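Local coordinates for protein alpha,alpha-trehalose-phosphate synthase (UDP-forming) (Burkholderia multivorans, PDB 5UOF) that belongs to glycosyltransferase family 20 and has the GT-B fold, in which two Rossmann-like halves face each other across a cleft, at residues I13-R18 and D134-H139; V138-L143 and F161-P166; V281-A286 and V367-D372. All blocks are in the same frame, centred on the assembly; numbering follows the deposited sequence. Where two conformers were deposited one is given.

Contact 1 of 3, residues I13-R18 and D134-H139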
loop_
_atom_site.group_PDB
_atom_site.type_symbol
_atom_site.label_atom_id
_atom_site.label_comp_id
_atom_site.label_asym_id
_atom_site.label_seq_id
_atom_site.Cartn_x
_atom_site.Cartn_y
_atom_site.Cartn_z
ATOM N N ILE A 13 -9.679 -33.437 -3.642
ATOM C CA ILE A 13 -10.749 -32.656 -4.241
ATOM C C ILE A 13 -10.163 -31.286 -4.539
ATOM O O ILE A 13 -9.895 -30.510 -3.618
ATOM C CB ILE A 13 -11.970 -32.546 -3.310
ATOM C CG1 ILE A 13 -12.340 -33.923 -2.730
ATOM C CG2 ILE A 13 -13.156 -31.863 -4.018
ATOM C CD1 ILE A 13 -12.783 -34.965 -3.741
ATOM N N VAL A 14 -9.934 -30.992 -5.812
ATOM C CA VAL A 14 -9.472 -29.674 -6.229
ATOM C C VAL A 14 -10.686 -28.801 -6.510
ATOM O O VAL A 14 -11.600 -29.209 -7.237
ATOM C CB VAL A 14 -8.565 -29.777 -7.467
ATOM C CG1 VAL A 14 -8.372 -28.403 -8.096
ATOM C CG2 VAL A 14 -7.215 -30.392 -7.097
ATOM N N VAL A 15 -10.700 -27.602 -5.933
ATOM C CA VAL A 15 -11.760 -26.623 -6.153
ATOM C C VAL A 15 -11.105 -25.371 -6.733
ATOM O O VAL A 15 -10.232 -24.768 -6.091
ATOM C CB VAL A 15 -12.509 -26.299 -4.851
ATOM C CG1 VAL A 15 -13.566 -25.227 -5.082
ATOM C CG2 VAL A 15 -13.146 -27.559 -4.268
ATOM N N SER A 16 -11.508 -24.985 -7.948
ATOM C CA SER A 16 -10.911 -23.816 -8.590
ATOM C C SER A 16 -11.918 -23.149 -9.520
ATOM O O SER A 16 -13.072 -23.571 -9.632
ATOM C CB SER A 16 -9.648 -24.194 -9.365
ATOM O OG SER A 16 -9.967 -24.910 -10.548
ATOM N N ASN A 17 -11.449 -22.112 -10.225
ATOM C CA ASN A 17 -12.343 -21.266 -11.016
ATOM C C ASN A 17 -12.932 -22.028 -12.192
ATOM O O ASN A 17 -14.111 -21.853 -12.519
ATOM C CB ASN A 17 -11.604 -20.032 -11.547
ATOM C CG ASN A 17 -11.096 -19.122 -10.452
ATOM O OD1 ASN A 17 -11.724 -18.969 -9.409
ATOM N ND2 ASN A 17 -9.946 -18.505 -10.694
ATOM N N ARG A 18 -12.135 -22.872 -12.842
ATOM C CA ARG A 18 -12.549 -23.442 -14.115
ATOM C C ARG A 18 -12.030 -24.865 -14.246
ATOM O O ARG A 18 -10.836 -25.114 -14.052
ATOM C CB ARG A 18 -12.024 -22.584 -15.271
ATOM C CG ARG A 18 -12.288 -23.170 -16.639
ATOM C CD ARG A 18 -13.747 -23.047 -17.009
ATOM N NE ARG A 18 -14.030 -23.747 -18.258
ATOM C CZ ARG A 18 -13.849 -23.219 -19.462
ATOM N NH1 ARG A 18 -13.385 -21.980 -19.582
ATOM N NH2 ARG A 18 -14.137 -23.925 -20.546
ATOM N N ASP A 134 -12.032 -37.202 2.282
ATOM C CA ASP A 134 -11.548 -36.419 1.154
ATOM C C ASP A 134 -10.641 -35.292 1.630
ATOM O O ASP A 134 -10.906 -34.643 2.650
ATOM C CB ASP A 134 -12.714 -35.830 0.362
ATOM C CG ASP A 134 -13.467 -36.869 -0.455
ATOM O OD1 ASP A 134 -12.920 -37.971 -0.692
ATOM O OD2 ASP A 134 -14.605 -36.558 -0.872
ATOM N N LEU A 135 -9.568 -35.061 0.883
ATOM C CA LEU A 135 -8.714 -33.893 1.077
ATOM C C LEU A 135 -9.126 -32.819 0.076
ATOM O O LEU A 135 -9.123 -33.066 -1.136
ATOM C CB LEU A 135 -7.247 -34.276 0.893
ATOM C CG LEU A 135 -6.791 -35.510 1.671
ATOM C CD1 LEU A 135 -5.386 -35.929 1.251
ATOM C CD2 LEU A 135 -6.846 -35.263 3.169
ATOM N N ILE A 136 -9.462 -31.627 0.570
ATOM C CA ILE A 136 -10.013 -30.561 -0.261
ATOM C C ILE A 136 -8.969 -29.465 -0.408
ATOM O O ILE A 136 -8.430 -28.983 0.595
ATOM C CB ILE A 136 -11.315 -30.005 0.336
ATOM C CG1 ILE A 136 -12.281 -31.170 0.617
ATOM C CG2 ILE A 136 -11.950 -29.000 -0.609
ATOM C CD1 ILE A 136 -13.582 -30.722 1.257
ATOM N N TRP A 137 -8.714 -29.052 -1.653
ATOM C CA TRP A 137 -7.700 -28.044 -1.977
ATOM C C TRP A 137 -8.344 -26.937 -2.807
ATOM O O TRP A 137 -8.646 -27.142 -3.989
ATOM C CB TRP A 137 -6.535 -28.681 -2.727
ATOM C CG TRP A 137 -5.330 -27.780 -2.859
ATOM C CD1 TRP A 137 -5.194 -26.508 -2.384
ATOM C CD2 TRP A 137 -4.102 -28.105 -3.510
ATOM N NE1 TRP A 137 -3.948 -26.016 -2.698
ATOM C CE2 TRP A 137 -3.257 -26.981 -3.387
ATOM C CE3 TRP A 137 -3.629 -29.244 -4.180
ATOM C CZ2 TRP A 137 -1.972 -26.958 -3.916
ATOM C CZ3 TRP A 137 -2.340 -29.211 -4.710
ATOM C CH2 TRP A 137 -1.535 -28.080 -4.569
ATOM N N VAL A 138 -8.534 -25.759 -2.189
ATOM C CA VAL A 138 -9.200 -24.603 -2.791
ATOM C C VAL A 138 -8.156 -23.621 -3.307
ATOM O O VAL A 138 -7.183 -23.309 -2.607
ATOM C CB VAL A 138 -10.124 -23.922 -1.763
ATOM C CG1 VAL A 138 -10.847 -22.728 -2.391
ATOM C CG2 VAL A 138 -11.114 -24.936 -1.185
ATOM N N HIS A 139 -8.374 -23.085 -4.509
ATOM C CA HIS A 139 -7.385 -22.237 -5.169
ATOM C C HIS A 139 -7.874 -20.813 -5.363
ATOM O O HIS A 139 -8.871 -20.577 -6.051
ATOM C CB HIS A 139 -6.968 -22.843 -6.505
ATOM C CG HIS A 139 -6.103 -24.039 -6.329
ATOM N ND1 HIS A 139 -4.725 -23.957 -6.333
ATOM C CD2 HIS A 139 -6.410 -25.322 -6.030
ATOM C CE1 HIS A 139 -4.222 -25.155 -6.092
ATOM N NE2 HIS A 139 -5.224 -25.998 -5.899
HETATM O O HOH W 1 -10.196 -18.424 -7.014
HETATM O O HOH W 2 -8.929 -21.016 -9.090
#

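Contact 2 of 3, residues V138-L143 and F161-P166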
loop_
_atom_site.group_PDB
_atom_site.type_symbol
_atom_site.label_atom_id
_atom_site.label_comp_id
_atom_site.label_asym_id
_atom_site.label_seq_id
_atom_site.Cartn_x
_atom_site.Cartn_y
_atom_site.Cartn_z
ATOM N N VAL A 138 -8.534 -25.759 -2.189
ATOM C CA VAL A 138 -9.200 -24.603 -2.791
ATOM C C VAL A 138 -8.156 -23.621 -3.307
ATOM O O VAL A 138 -7.183 -23.309 -2.607
ATOM C CB VAL A 138 -10.124 -23.922 -1.763
ATOM C CG1 VAL A 138 -10.847 -22.728 -2.391
ATOM C CG2 VAL A 138 -11.114 -24.936 -1.185
ATOM N N HIS A 139 -8.374 -23.085 -4.509
ATOM C CA HIS A 139 -7.385 -22.237 -5.169
ATOM C C HIS A 139 -7.874 -20.813 -5.363
ATOM O O HIS A 139 -8.871 -20.577 -6.051
ATOM C CB HIS A 139 -6.968 -22.843 -6.505
ATOM C CG HIS A 139 -6.103 -24.039 -6.329
ATOM N ND1 HIS A 139 -4.725 -23.957 -6.333
ATOM C CD2 HIS A 139 -6.410 -25.322 -6.030
ATOM C CE1 HIS A 139 -4.222 -25.155 -6.092
ATOM N NE2 HIS A 139 -5.224 -25.998 -5.899
ATOM N N ASP A 140 -7.153 -19.878 -4.740
ATOM C CA ASP A 140 -7.087 -18.458 -5.072
ATOM C C ASP A 140 -8.259 -17.615 -4.577
ATOM O O ASP A 140 -9.231 -18.120 -4.003
ATOM C CB ASP A 140 -6.916 -18.263 -6.578
ATOM C CG ASP A 140 -5.958 -17.117 -6.904
ATOM O OD1 ASP A 140 -5.330 -16.576 -5.956
ATOM O OD2 ASP A 140 -5.837 -16.742 -8.090
ATOM N N TYR A 141 -8.151 -16.306 -4.821
ATOM C CA TYR A 141 -8.889 -15.314 -4.050
ATOM C C TYR A 141 -10.389 -15.291 -4.345
ATOM O O TYR A 141 -11.152 -14.809 -3.497
ATOM C CB TYR A 141 -8.264 -13.928 -4.285
ATOM C CG TYR A 141 -8.332 -13.447 -5.717
ATOM C CD1 TYR A 141 -7.403 -13.875 -6.667
ATOM C CD2 TYR A 141 -9.340 -12.581 -6.125
ATOM C CE1 TYR A 141 -7.487 -13.448 -7.978
ATOM C CE2 TYR A 141 -9.425 -12.143 -7.427
ATOM C CZ TYR A 141 -8.498 -12.580 -8.350
ATOM O OH TYR A 141 -8.596 -12.145 -9.652
ATOM N N HIS A 142 -10.834 -15.766 -5.516
ATOM C CA HIS A 142 -12.272 -15.793 -5.782
ATOM C C HIS A 142 -12.994 -16.743 -4.847
ATOM O O HIS A 142 -14.214 -16.621 -4.670
ATOM C CB HIS A 142 -12.572 -16.229 -7.225
ATOM C CG HIS A 142 -12.035 -15.310 -8.284
ATOM N ND1 HIS A 142 -12.606 -14.087 -8.569
ATOM C CD2 HIS A 142 -11.010 -15.456 -9.153
ATOM C CE1 HIS A 142 -11.943 -13.511 -9.555
ATOM N NE2 HIS A 142 -10.968 -14.321 -9.927
ATOM N N LEU A 143 -12.269 -17.706 -4.270
ATOM C CA LEU A 143 -12.855 -18.768 -3.458
ATOM C C LEU A 143 -12.382 -18.699 -2.015
ATOM O O LEU A 143 -12.466 -19.687 -1.289
ATOM C CB LEU A 143 -12.516 -20.135 -4.054
ATOM C CG LEU A 143 -13.163 -20.464 -5.391
ATOM C CD1 LEU A 143 -12.430 -21.610 -6.088
ATOM C CD2 LEU A 143 -14.631 -20.790 -5.169
ATOM N N PHE A 161 -6.007 -24.049 1.498
ATOM C CA PHE A 161 -6.163 -22.906 0.611
ATOM C C PHE A 161 -4.791 -22.549 0.076
ATOM O O PHE A 161 -3.810 -22.586 0.820
ATOM C CB PHE A 161 -6.762 -21.689 1.365
ATOM C CG PHE A 161 -7.011 -20.478 0.492
ATOM C CD1 PHE A 161 -8.003 -20.496 -0.486
ATOM C CD2 PHE A 161 -6.283 -19.304 0.680
ATOM C CE1 PHE A 161 -8.242 -19.377 -1.280
ATOM C CE2 PHE A 161 -6.521 -18.181 -0.113
ATOM C CZ PHE A 161 -7.495 -18.218 -1.090
ATOM N N PHE A 162 -4.711 -22.224 -1.214
ATOM C CA PHE A 162 -3.494 -21.630 -1.757
ATOM C C PHE A 162 -3.842 -20.328 -2.458
ATOM O O PHE A 162 -4.660 -20.309 -3.384
ATOM C CB PHE A 162 -2.750 -22.562 -2.720
ATOM C CG PHE A 162 -1.417 -21.995 -3.137
ATOM C CD1 PHE A 162 -0.340 -22.073 -2.273
ATOM C CD2 PHE A 162 -1.264 -21.302 -4.338
ATOM C CE1 PHE A 162 0.882 -21.502 -2.609
ATOM C CE2 PHE A 162 -0.038 -20.753 -4.689
ATOM C CZ PHE A 162 1.035 -20.849 -3.821
ATOM N N LEU A 163 -3.214 -19.242 -2.012
ATOM C CA LEU A 163 -3.381 -17.928 -2.615
ATOM C C LEU A 163 -2.317 -17.731 -3.690
ATOM O O LEU A 163 -1.119 -17.761 -3.395
ATOM C CB LEU A 163 -3.264 -16.843 -1.547
ATOM C CG LEU A 163 -3.618 -15.434 -2.021
ATOM C CD1 LEU A 163 -5.138 -15.352 -2.320
ATOM C CD2 LEU A 163 -3.207 -14.426 -0.943
ATOM N N HIS A 164 -2.750 -17.533 -4.936
ATOM C CA HIS A 164 -1.801 -17.372 -6.031
ATOM C C HIS A 164 -1.298 -15.941 -6.186
ATOM O O HIS A 164 -0.248 -15.729 -6.802
ATOM C CB HIS A 164 -2.429 -17.833 -7.344
ATOM C CG HIS A 164 -2.732 -19.297 -7.382
ATOM N ND1 HIS A 164 -2.092 -20.163 -8.245
ATOM C CD2 HIS A 164 -3.589 -20.050 -6.655
ATOM C CE1 HIS A 164 -2.549 -21.387 -8.048
ATOM N NE2 HIS A 164 -3.467 -21.346 -7.098
ATOM N N ILE A 165 -2.012 -14.964 -5.634
ATOM C CA ILE A 165 -1.642 -13.552 -5.726
ATOM C C ILE A 165 -0.969 -13.151 -4.414
ATOM O O ILE A 165 -0.927 -13.962 -3.477
ATOM C CB ILE A 165 -2.883 -12.694 -6.039
ATOM C CG1 ILE A 165 -3.903 -12.777 -4.903
ATOM C CG2 ILE A 165 -3.518 -13.155 -7.350
ATOM C CD1 ILE A 165 -4.998 -11.742 -5.035
ATOM N N PRO A 166 -0.393 -11.951 -4.305
ATOM C CA PRO A 166 0.233 -11.548 -3.037
ATOM C C PRO A 166 -0.778 -11.472 -1.907
ATOM O O PRO A 166 -1.982 -11.349 -2.126
ATOM C CB PRO A 166 0.802 -10.153 -3.349
ATOM C CG PRO A 166 0.922 -10.114 -4.873
ATOM C CD PRO A 166 -0.305 -10.886 -5.317
#

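Contact 3 of 3, residues V281-A286 and V367-D372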
loop_
_atom_site.group_PDB
_atom_site.type_symbol
_atom_site.label_atom_id
_atom_site.label_comp_id
_atom_site.label_asym_id
_atom_site.label_seq_id
_atom_site.Cartn_x
_atom_site.Cartn_y
_atom_site.Cartn_z
ATOM N N VAL A 281 3.367 0.846 -18.897
ATOM C CA VAL A 281 3.845 2.161 -19.317
ATOM C C VAL A 281 5.292 2.342 -18.892
ATOM O O VAL A 281 6.143 2.781 -19.677
ATOM C CB VAL A 281 2.963 3.280 -18.743
ATOM C CG1 VAL A 281 3.651 4.636 -18.937
ATOM C CG2 VAL A 281 1.596 3.264 -19.412
ATOM N N GLU A 282 5.576 2.027 -17.626
ATOM C CA GLU A 282 6.938 2.112 -17.114
ATOM C C GLU A 282 7.866 1.212 -17.910
ATOM O O GLU A 282 9.000 1.588 -18.212
ATOM C CB GLU A 282 6.973 1.729 -15.633
ATOM C CG GLU A 282 6.307 2.735 -14.699
ATOM C CD GLU A 282 4.806 2.539 -14.562
ATOM O OE1 GLU A 282 4.204 3.200 -13.690
ATOM O OE2 GLU A 282 4.222 1.732 -15.313
ATOM N N ARG A 283 7.392 0.013 -18.247
ATOM C CA ARG A 283 8.173 -0.919 -19.056
ATOM C C ARG A 283 8.640 -0.259 -20.353
ATOM O O ARG A 283 9.835 -0.282 -20.696
ATOM C CB ARG A 283 7.299 -2.153 -19.340
ATOM C CG ARG A 283 8.033 -3.411 -19.790
ATOM C CD ARG A 283 8.493 -4.242 -18.603
ATOM N NE ARG A 283 7.382 -4.595 -17.714
ATOM C CZ ARG A 283 6.642 -5.693 -17.821
ATOM N NH1 ARG A 283 6.868 -6.566 -18.795
ATOM N NH2 ARG A 283 5.649 -5.909 -16.958
ATOM N N PHE A 284 7.703 0.338 -21.086
ATOM C CA PHE A 284 8.031 0.970 -22.355
ATOM C C PHE A 284 8.926 2.181 -22.139
ATOM O O PHE A 284 9.867 2.402 -22.905
ATOM C CB PHE A 284 6.770 1.416 -23.091
ATOM C CG PHE A 284 5.950 0.292 -23.686
ATOM C CD1 PHE A 284 6.219 -1.036 -23.392
ATOM C CD2 PHE A 284 4.922 0.592 -24.561
ATOM C CE1 PHE A 284 5.442 -2.052 -23.954
ATOM C CE2 PHE A 284 4.139 -0.419 -25.124
ATOM C CZ PHE A 284 4.414 -1.739 -24.820
ATOM N N GLN A 285 8.620 2.993 -21.126
ATOM C CA GLN A 285 9.353 4.244 -20.957
ATOM C C GLN A 285 10.799 3.994 -20.551
ATOM O O GLN A 285 11.681 4.795 -20.879
ATOM C CB GLN A 285 8.656 5.137 -19.923
ATOM C CG GLN A 285 7.327 5.695 -20.432
ATOM C CD GLN A 285 6.692 6.679 -19.467
ATOM O OE1 GLN A 285 7.159 6.849 -18.344
ATOM N NE2 GLN A 285 5.614 7.331 -19.905
ATOM N N ALA A 286 11.058 2.923 -19.807
ATOM C CA ALA A 286 12.444 2.622 -19.468
ATOM C C ALA A 286 13.227 2.169 -20.690
ATOM O O ALA A 286 14.420 2.461 -20.797
ATOM C CB ALA A 286 12.501 1.567 -18.369
ATOM N N VAL A 367 10.888 -8.501 -17.339
ATOM C CA VAL A 367 9.747 -8.939 -16.533
ATOM C C VAL A 367 9.679 -8.108 -15.258
ATOM O O VAL A 367 10.147 -8.533 -14.195
ATOM C CB VAL A 367 9.869 -10.442 -16.215
ATOM C CG1 VAL A 367 8.607 -10.957 -15.538
ATOM C CG2 VAL A 367 10.168 -11.234 -17.481
ATOM N N THR A 368 9.095 -6.922 -15.333
ATOM C CA THR A 368 9.183 -5.970 -14.223
ATOM C C THR A 368 7.808 -5.447 -13.813
ATOM O O THR A 368 7.571 -4.234 -13.785
ATOM C CB THR A 368 10.135 -4.831 -14.589
ATOM O OG1 THR A 368 9.645 -4.138 -15.742
ATOM C CG2 THR A 368 11.553 -5.377 -14.893
ATOM N N PRO A 369 6.890 -6.341 -13.421
ATOM C CA PRO A 369 5.586 -5.881 -12.927
ATOM C C PRO A 369 5.738 -5.069 -11.655
ATOM O O PRO A 369 6.678 -5.266 -10.883
ATOM C CB PRO A 369 4.828 -7.186 -12.639
ATOM C CG PRO A 369 5.932 -8.190 -12.329
ATOM C CD PRO A 369 7.036 -7.805 -13.309
ATOM N N LEU A 370 4.771 -4.172 -11.423
ATOM C CA LEU A 370 4.776 -3.391 -10.188
ATOM C C LEU A 370 4.535 -4.271 -8.972
ATOM O O LEU A 370 5.017 -3.957 -7.879
ATOM C CB LEU A 370 3.715 -2.293 -10.244
ATOM C CG LEU A 370 3.825 -1.396 -11.472
ATOM C CD1 LEU A 370 2.773 -0.284 -11.407
ATOM C CD2 LEU A 370 5.248 -0.831 -11.606
ATOM N N ARG A 371 3.796 -5.368 -9.149
ATOM C CA ARG A 371 3.486 -6.291 -8.069
ATOM C C ARG A 371 2.968 -7.582 -8.689
ATOM O O ARG A 371 2.125 -7.540 -9.593
ATOM C CB ARG A 371 2.456 -5.658 -7.121
ATOM C CG ARG A 371 2.045 -6.506 -5.931
ATOM C CD ARG A 371 3.222 -6.895 -5.059
ATOM N NE ARG A 371 3.761 -5.769 -4.297
ATOM C CZ ARG A 371 4.448 -5.913 -3.166
ATOM N NH1 ARG A 371 4.650 -7.127 -2.666
ATOM N NH2 ARG A 371 4.897 -4.842 -2.517
ATOM N N ASP A 372 3.477 -8.724 -8.212
ATOM C CA ASP A 372 3.097 -10.017 -8.777
ATOM C C ASP A 372 3.298 -11.092 -7.718
ATOM O O ASP A 372 4.351 -11.148 -7.077
ATOM C CB ASP A 372 3.945 -10.309 -10.026
ATOM C CG ASP A 372 3.346 -11.391 -10.922
ATOM O OD1 ASP A 372 2.880 -12.433 -10.401
ATOM O OD2 ASP A 372 3.375 -11.209 -12.159
HETATM O O HOH W 3 7.222 -2.480 -15.641
#

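Contact 1 of 3, residues I13-R18 and D134-H139
Ile13 meets the neighbouring strand first with its backbone and then with the CG1-CD1 branch of its side chain. CB lies 3.6 Å from Leu135 O, the carbonyl that also accepts the bond from Ile13 N at 2.6 Å. With CG1 beside the backbone N (chi1 -47°), this branch turns back toward Asp134, just before the other strand, and CG1 packs 3.7 Å from Asp134 CB. CD1, at the tip, reaches 3.8 Å from Asp134 OD2, brushing a carboxylate whose charge is met by Arg11 and whose oxygen also takes the Arg131 N-H. From here the backbone bonds alternate: Trp137 N to Ile13 O, Val15 N to Trp137 O, and His139 N to Val15 O, the last more bent (141° at the hydrogen). On the face that carries Ile13 and Val138, the side chains of Val15 and Ile136 lie side by side, their CG2 methyls 4.1 Å apart. On the face of Val14 and Trp137, Val14 CG1 comes obliquely to His139 CD2. Beyond the last bond two waters take over, one joining His139 O to Asn17 OD1, the other to Asn17 N. Adjacent parallel strands flanked by helix 32-43 typify the centre of a Rossmann-like sheet, here in the N-terminal half of a GT-B protein.

Contact 2 of 3, residues V138-L143 and F161-P166
His139 and His164 both carry CG beside the backbone N (chi1 -73° and -65°), which swings the two rings to the same side of the strand ends, rim to rim, with planes 50° apart. There ND1 of His139 and NE2 of His164 share a hydrogen bond of 3.0 Å, each atom lying near the plane of the other ring; NE2 of His139 meanwhile sits over the centre of the Trp137 ring. Beside this pair the sheet pairing ends with Phe162 N to Val138 O and Asp140 N to Phe162 O (2.9 Å). Asp140 then breaks away with a positive phi and brings its carboxylate back across the gap: His164 N donates to OD1 at 2.9 Å, approaching from well above the carboxylate plane. Asp140 O accepts Leu143 N and also meets the rim of the Phe161 ring, with CE1 3.2 Å away. Farther out, Ile165 CD1 packs 3.6 Å from Tyr141 CD1, the side chains crossing at about a right angle, while Tyr141 OH is bound by Asn91. Either histidine could be the donor; their nearly straight bond and that from His164 N to Asp140 OD1 tie the loop after strand 159-162 to the end of strand 135-139 through side chains.

Contact 3 of 3, residues V281-A286 and V367-D372
Helix 280-293 passes the loop that follows strand 364-367 with no backbone bond between residues 281-286 and 367-372, the nearest CA atoms being those of Arg283 and Thr368, 7.1 Å apart. The site is in the Rossmann-like C-terminal half of the GT-B fold, where the strand ends run out into loops. Arg283 makes the closest approaches. Its chain bends twice (chi2 87°, chi3 56°), which folds the guanidinium back beside the Thr368 backbone. CD comes within 3.1 Å of Thr368 OG1, and NE within 3.0 Å of the same oxygen, but the angle is too poor for a hydrogen bond. NE gives its proton instead to a water lying in the guanidinium plane, and this water also lies 2.6 Å from Thr368 O, to which it probably donates. The far end of the group is held from elsewhere: NH2 makes a salt bridge with Asp272 and a hydrogen bond to Lys278 O, which, with the water on NE, probably limits the guanidinium's rotation. One helix position earlier, Glu282 OE1 only grazes Leu370 CD1 at 4.4 Å. Over the centre of one guanidinium face, 3.6 Å above its plane, lies Thr368 N, a buried nitrogen with no hydrogen-bond partner in the model.

Overall arrangement
All three contacts are buried, but they belong to different halves of the chain. Contacts 1 and 2 share strand 135-139 and lie on either edge of it, so Val138 and His139 serve both; their centres are about 10 Å apart. Contact 1 is regular sheet pairing with apolar side chains, whereas contact 2 lies where strands end and polar side chains take over from backbone bonds. Contact 3, in the other sheet's half, buries less than half as much surface as either, and its polar chemistry centres on one arginine and a water. It is nonetheless linked to contact 2: Pro166 packs on Arg371 and Asp372, a point where the two halves touch.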